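Local coordinates for K Homology domain-containing protein (Pyrococcus horikoshii, PDB 2E3U), which probably binds RNA through two type I KH domains and is regarded as a preribosomal RNA processing factor, the archaeal Dim2p, at residues Lys57-Arg62 with Trp91-Ile96; Leu98-Gly103 with Glu107-Leu112. All coordinates share one frame; numbering follows the deposited sequence.

Contact 1: Lys57-Arg62 with Trp91-Ile96; sequences KEIEKR and WKARDI
In the first type I KH domain of this protein, Ile59 of helix 54-63 meets Ala93 and Ile96 of helix 87-101, two of the three helices that pack on the three-stranded antiparallel sheet. The contact is small, 123 Å² counted over both sides, and wholly apolar: no hydrogen bond crosses it. All three touching residues are buried and their CB atoms point across the contact. The backbones come nearest at Ile59 CA and Ala93 CA, 6.7 Å apart. Ile59 divides its branches between the two partners. Its CG2, anti to its own backbone N, faces the methyl of Ala93 (Ile59 CG2 to Ala93 CB 4.3 Å). CG1 lies beside that N instead (chi1 -52°) and carries the other arm towards Ile96, whose CG2 is 4.0 Å from Ile59 CD1. The two isoleucine side chains run past each other in opposite directions, and the CG2 of Ile96 rests alongside the ethyl arm of Ile59. Ile67 of strand 65-69 and Phe110 also touch Ile59, while Thr65 and Ile78 bring the sheet up to Ala93.

Each helix also carries a salt bridge of its own, off the apolar contact. Arg62 NE, one turn on from Glu58, donates to Glu58 OE1 at 2.6 Å, nearly straight at 165°; the carboxylate lies at the edge of the guanidinium, and Arg62 also makes a cation-pi contact with Phe110. On helix 87-101, Arg94 grips its neighbour Asp95 side-on: NE and NH2 both reach the single oxygen OD1 from one face of the carboxylate, with Arg94 NE to Asp95 OD1 at 2.8 Å. Trp91 CA sits over the centre of the Arg94 guanidinium, 4.0 Å above its plane.

Contact 2: Leu98-Gly103 with Glu107-Leu112; sequences LAIGRG and ERAFRL
At the end of the first KH domain's helix 87-101, Ala99 and Ile100 pack on Ala109 of the short helix 106-109 and Leu112 of the 3-10 turn after it; between them the chain leaves the long helix through a Schellman motif. The tight part is built on two alanines: Ala99 CA and Ala109 CA stand 5.6 Å apart, and their methyls touch obliquely, Ala99 CB to Ala109 CB 3.8 Å. Such small side chains let the two backbones come close. Leu112 lays its CD1 against the same Ala99 methyl at 3.8 Å. Ile100 comes in from the flank: with CG1 beside the backbone N (chi1 -61°), its CG1 touches the Ala109 methyl (Ile100 CG1 to Ala109 CB 3.8 Å) and CD1 runs on past it. All four residues are buried, and no hydrogen bond joins the segments.

The solvent side is looser, with Glu107 exposed. Polar links lead elsewhere: Arg108 and Arg111 make no contact with 98-103 and reach instead to the second KH domain, Arg108 NH2 in a salt bridge with Glu155 and Arg111 NH2 bonded to Gly159 O. Arg102, the first residue to leave helical geometry, likewise reaches that domain, at Thr168. Gly103 takes positive phi (100°) as C-prime residue of the motif, in which Phe104 N bonds to Ala99 O and Gly103 N to Ile100 O at 3.0 Å.

Overall arrangement
From the N terminus, the chain forms strand 35-39 and helices 42-49 and 54-63, then strands 65-69 and 75-80. Contact 1 closes the 28-residue loop that follows Arg62 and holds these last two strands, when helix 87-101 returns beside helix 54-63. Contact 2 follows in series, without nesting or crossing: it closes a three-residue turn where the end of the same helix meets helix 106-109. The contact centres lie 10 Å apart. Lys92 NZ reaches Leu112 O at 2.9 Å, probably as a hydrogen bond, and Ile59 CG1 lies 3.7 Å from Phe110 CE1. Contact 1 stays within the first KH domain, whereas contact 2 lies where that domain meets the second, whose first strand is 118-123.

Contact 1: Lys57-Arg62 with Trp91-Ile96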
loop_
_atom_site.group_PDB
_atom_site.type_symbol
_atom_site.label_atom_id
_atom_site.label_comp_id
_atom_site.label_asym_id
_atom_site.label_seq_id
_atom_site.Cartn_x
_atom_site.Cartn_y
_atom_site.Cartn_z
ATOM N N LYS A 57 17.806 0.894 4.298
ATOM C CA LYS A 57 18.674 2.053 4.085
ATOM C C LYS A 57 18.269 2.955 2.928
ATOM O O LYS A 57 18.573 4.149 2.946
ATOM C CB LYS A 57 20.135 1.645 3.902
ATOM C CG LYS A 57 20.851 1.410 5.195
ATOM C CD LYS A 57 21.411 2.706 5.820
ATOM C CE LYS A 57 22.665 2.398 6.668
ATOM N NZ LYS A 57 23.521 3.608 6.923
ATOM N N GLU A 58 17.609 2.391 1.921
ATOM C CA GLU A 58 17.095 3.201 0.839
ATOM C C GLU A 58 15.950 4.066 1.312
ATOM O O GLU A 58 15.854 5.219 0.938
ATOM C CB GLU A 58 16.668 2.348 -0.374
ATOM C CG GLU A 58 17.571 2.476 -1.553
ATOM C CD GLU A 58 17.560 3.879 -2.148
ATOM O OE1 GLU A 58 16.578 4.608 -1.922
ATOM O OE2 GLU A 58 18.528 4.251 -2.844
ATOM N N ILE A 59 15.066 3.494 2.118
ATOM C CA ILE A 59 14.004 4.283 2.776
ATOM C C ILE A 59 14.543 5.366 3.711
ATOM O O ILE A 59 14.097 6.513 3.653
ATOM C CB ILE A 59 12.954 3.392 3.516
ATOM C CG1 ILE A 59 12.395 2.306 2.583
ATOM C CG2 ILE A 59 11.828 4.277 4.104
ATOM C CD1 ILE A 59 11.799 1.069 3.323
ATOM N N GLU A 60 15.495 5.017 4.574
ATOM C CA GLU A 60 16.151 6.022 5.407
ATOM C C GLU A 60 16.746 7.201 4.634
ATOM O O GLU A 60 16.598 8.354 5.052
ATOM C CB GLU A 60 17.223 5.369 6.272
ATOM C CG GLU A 60 16.603 4.424 7.265
ATOM C CD GLU A 60 17.604 3.709 8.085
ATOM O OE1 GLU A 60 18.723 3.483 7.601
ATOM O OE2 GLU A 60 17.260 3.373 9.219
ATOM N N LYS A 61 17.409 6.905 3.516
ATOM C CA LYS A 61 18.099 7.905 2.716
ATOM C C LYS A 61 17.109 8.843 1.983
ATOM O O LYS A 61 17.298 10.060 1.956
ATOM C CB LYS A 61 19.059 7.208 1.744
ATOM C CG LYS A 61 19.515 8.061 0.554
ATOM C CD LYS A 61 20.649 7.457 -0.278
ATOM C CE LYS A 61 20.718 8.194 -1.627
ATOM N NZ LYS A 61 22.048 8.080 -2.344
ATOM N N ARG A 62 16.051 8.276 1.416
ATOM C CA ARG A 62 15.049 9.049 0.685
ATOM C C ARG A 62 14.110 9.914 1.543
ATOM O O ARG A 62 13.553 10.905 1.066
ATOM C CB ARG A 62 14.248 8.123 -0.222
ATOM C CG ARG A 62 15.092 7.358 -1.246
ATOM C CD ARG A 62 14.224 7.021 -2.447
ATOM N NE ARG A 62 14.729 5.888 -3.208
ATOM C CZ ARG A 62 14.200 5.447 -4.344
ATOM N NH1 ARG A 62 14.752 4.388 -4.950
ATOM N NH2 ARG A 62 13.134 6.061 -4.874
ATOM N N TRP A 91 5.805 10.594 8.328
ATOM C CA TRP A 91 4.528 9.938 7.919
ATOM C C TRP A 91 4.702 9.167 6.619
ATOM O O TRP A 91 4.165 8.105 6.473
ATOM C CB TRP A 91 3.365 10.958 7.757
ATOM C CG TRP A 91 3.164 11.820 8.945
ATOM C CD1 TRP A 91 3.431 11.494 10.257
ATOM C CD2 TRP A 91 2.627 13.149 8.961
ATOM N NE1 TRP A 91 3.099 12.537 11.079
ATOM C CE2 TRP A 91 2.613 13.574 10.320
ATOM C CE3 TRP A 91 2.161 14.024 7.964
ATOM C CZ2 TRP A 91 2.169 14.863 10.710
ATOM C CZ3 TRP A 91 1.740 15.314 8.338
ATOM C CH2 TRP A 91 1.746 15.717 9.705
ATOM N N LYS A 92 5.487 9.720 5.694
ATOM C CA LYS A 92 5.712 9.105 4.416
ATOM C C LYS A 92 6.575 7.863 4.524
ATOM O O LYS A 92 6.303 6.852 3.858
ATOM C CB LYS A 92 6.309 10.137 3.429
ATOM C CG LYS A 92 5.235 11.038 2.731
ATOM C CD LYS A 92 5.918 11.972 1.706
ATOM C CE LYS A 92 4.931 12.798 0.898
ATOM N NZ LYS A 92 3.748 12.026 0.386
ATOM N N ALA A 93 7.632 7.934 5.338
ATOM C CA ALA A 93 8.407 6.736 5.635
ATOM C C ALA A 93 7.538 5.680 6.317
ATOM O O ALA A 93 7.648 4.508 6.005
ATOM C CB ALA A 93 9.653 7.055 6.494
ATOM N N ARG A 94 6.673 6.096 7.243
ATOM C CA ARG A 94 5.821 5.150 7.926
ATOM C C ARG A 94 4.871 4.444 6.940
ATOM O O ARG A 94 4.660 3.225 7.005
ATOM C CB ARG A 94 4.997 5.872 9.005
ATOM C CG ARG A 94 3.900 4.962 9.612
ATOM C CD ARG A 94 2.700 5.727 10.117
ATOM N NE ARG A 94 2.052 6.479 9.064
ATOM C CZ ARG A 94 1.442 7.653 9.250
ATOM N NH1 ARG A 94 1.428 8.214 10.437
ATOM N NH2 ARG A 94 0.848 8.275 8.229
ATOM N N ASP A 95 4.304 5.236 6.026
ATOM C CA ASP A 95 3.359 4.757 5.049
ATOM C C ASP A 95 4.037 3.831 4.038
ATOM O O ASP A 95 3.436 2.872 3.602
ATOM C CB ASP A 95 2.677 5.938 4.359
ATOM C CG ASP A 95 1.704 6.653 5.265
ATOM O OD1 ASP A 95 1.407 6.173 6.395
ATOM O OD2 ASP A 95 1.213 7.718 4.855
ATOM N N ILE A 96 5.288 4.092 3.709
ATOM C CA ILE A 96 6.064 3.193 2.861
ATOM C C ILE A 96 6.277 1.842 3.524
ATOM O O ILE A 96 6.078 0.796 2.885
ATOM C CB ILE A 96 7.444 3.808 2.493
ATOM C CG1 ILE A 96 7.242 4.980 1.547
ATOM C CG2 ILE A 96 8.399 2.739 1.897
ATOM C CD1 ILE A 96 8.504 5.881 1.424
#

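Contact 2: Leu98-Gly103 with Glu107-Leu112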
loop_
_atom_site.group_PDB
_atom_site.type_symbol
_atom_site.label_atom_id
_atom_site.label_comp_id
_atom_site.label_asym_id
_atom_site.label_seq_id
_atom_site.Cartn_x
_atom_site.Cartn_y
_atom_site.Cartn_z
ATOM N N LEU A 98 4.346 0.608 5.986
ATOM C CA LEU A 98 2.987 0.017 5.949
ATOM C C LEU A 98 2.581 -0.568 4.585
ATOM O O LEU A 98 1.951 -1.621 4.540
ATOM C CB LEU A 98 1.922 1.053 6.346
ATOM C CG LEU A 98 1.887 1.468 7.802
ATOM C CD1 LEU A 98 0.868 2.594 7.922
ATOM C CD2 LEU A 98 1.494 0.210 8.670
ATOM N N ALA A 99 2.914 0.153 3.501
ATOM C CA ALA A 99 2.654 -0.288 2.132
ATOM C C ALA A 99 3.419 -1.603 1.801
ATOM O O ALA A 99 2.834 -2.539 1.276
ATOM C CB ALA A 99 3.026 0.830 1.128
ATOM N N ILE A 100 4.722 -1.644 2.103
ATOM C CA ILE A 100 5.509 -2.883 2.010
ATOM C C ILE A 100 4.888 -4.022 2.866
ATOM O O ILE A 100 4.720 -5.141 2.409
ATOM C CB ILE A 100 6.999 -2.624 2.407
ATOM C CG1 ILE A 100 7.612 -1.595 1.441
ATOM C CG2 ILE A 100 7.836 -3.964 2.406
ATOM C CD1 ILE A 100 9.006 -1.069 1.890
ATOM N N GLY A 101 4.542 -3.719 4.101
ATOM C CA GLY A 101 3.894 -4.669 4.959
ATOM C C GLY A 101 2.604 -5.216 4.424
ATOM O O GLY A 101 2.290 -6.386 4.686
ATOM N N ARG A 102 1.853 -4.397 3.683
ATOM C CA ARG A 102 0.591 -4.829 3.075
ATOM C C ARG A 102 0.744 -5.372 1.635
ATOM O O ARG A 102 -0.201 -5.359 0.812
ATOM C CB ARG A 102 -0.414 -3.672 3.133
ATOM C CG ARG A 102 -0.895 -3.356 4.537
ATOM C CD ARG A 102 -1.845 -4.458 5.019
ATOM N NE ARG A 102 -1.205 -5.498 5.805
ATOM C CZ ARG A 102 -1.596 -6.773 5.847
ATOM N NH1 ARG A 102 -2.605 -7.219 5.095
ATOM N NH2 ARG A 102 -0.946 -7.622 6.626
ATOM N N GLY A 103 1.960 -5.776 1.305
ATOM C CA GLY A 103 2.176 -6.486 0.063
ATOM C C GLY A 103 2.716 -5.730 -1.131
ATOM O O GLY A 103 2.966 -6.368 -2.148
ATOM N N GLU A 107 9.857 -0.854 -4.487
ATOM C CA GLU A 107 9.820 0.016 -5.678
ATOM C C GLU A 107 8.455 0.684 -5.861
ATOM O O GLU A 107 8.379 1.857 -6.212
ATOM C CB GLU A 107 10.180 -0.761 -6.964
ATOM C CG GLU A 107 11.581 -1.457 -6.932
ATOM C CD GLU A 107 12.747 -0.512 -7.257
ATOM O OE1 GLU A 107 12.742 0.628 -6.720
ATOM O OE2 GLU A 107 13.675 -0.912 -8.034
ATOM N N ARG A 108 7.395 -0.096 -5.653
ATOM C CA ARG A 108 5.995 0.345 -5.756
ATOM C C ARG A 108 5.555 1.205 -4.577
ATOM O O ARG A 108 4.928 2.236 -4.802
ATOM C CB ARG A 108 5.061 -0.851 -5.958
ATOM C CG ARG A 108 5.258 -1.521 -7.377
ATOM C CD ARG A 108 3.928 -1.782 -8.076
ATOM N NE ARG A 108 2.967 -2.593 -7.292
ATOM C CZ ARG A 108 1.650 -2.609 -7.524
ATOM N NH1 ARG A 108 0.834 -3.386 -6.801
ATOM N NH2 ARG A 108 1.138 -1.854 -8.492
ATOM N N ALA A 109 5.909 0.811 -3.335
ATOM C CA ALA A 109 5.709 1.683 -2.136
ATOM C C ALA A 109 6.366 3.072 -2.232
ATOM O O ALA A 109 5.810 4.064 -1.726
ATOM C CB ALA A 109 6.184 0.987 -0.890
ATOM N N PHE A 110 7.553 3.163 -2.859
ATOM C CA PHE A 110 8.244 4.467 -3.027
ATOM C C PHE A 110 7.462 5.507 -3.832
ATOM O O PHE A 110 7.780 6.702 -3.782
ATOM C CB PHE A 110 9.623 4.320 -3.664
ATOM C CG PHE A 110 10.707 3.879 -2.716
ATOM C CD1 PHE A 110 10.861 4.479 -1.474
ATOM C CD2 PHE A 110 11.616 2.904 -3.107
ATOM C CE1 PHE A 110 11.866 4.076 -0.603
ATOM C CE2 PHE A 110 12.654 2.486 -2.245
ATOM C CZ PHE A 110 12.776 3.080 -0.999
ATOM N N ARG A 111 6.444 5.078 -4.564
ATOM C CA ARG A 111 5.430 6.020 -5.087
ATOM C C ARG A 111 4.956 7.037 -4.024
ATOM O O ARG A 111 4.751 8.213 -4.331
ATOM C CB ARG A 111 4.211 5.272 -5.652
ATOM C CG ARG A 111 3.242 6.182 -6.450
ATOM C CD ARG A 111 1.978 5.451 -6.876
ATOM N NE ARG A 111 1.036 6.442 -7.389
ATOM C CZ ARG A 111 0.084 6.220 -8.292
ATOM N NH1 ARG A 111 -0.659 7.245 -8.649
ATOM N NH2 ARG A 111 -0.117 4.993 -8.836
ATOM N N LEU A 112 4.827 6.585 -2.779
ATOM C CA LEU A 112 4.312 7.392 -1.696
ATOM C C LEU A 112 5.175 8.623 -1.395
ATOM O O LEU A 112 4.702 9.539 -0.722
ATOM C CB LEU A 112 4.153 6.568 -0.431
ATOM C CG LEU A 112 2.929 5.658 -0.406
ATOM C CD1 LEU A 112 3.220 4.576 0.624
ATOM C CD2 LEU A 112 1.719 6.469 -0.022
#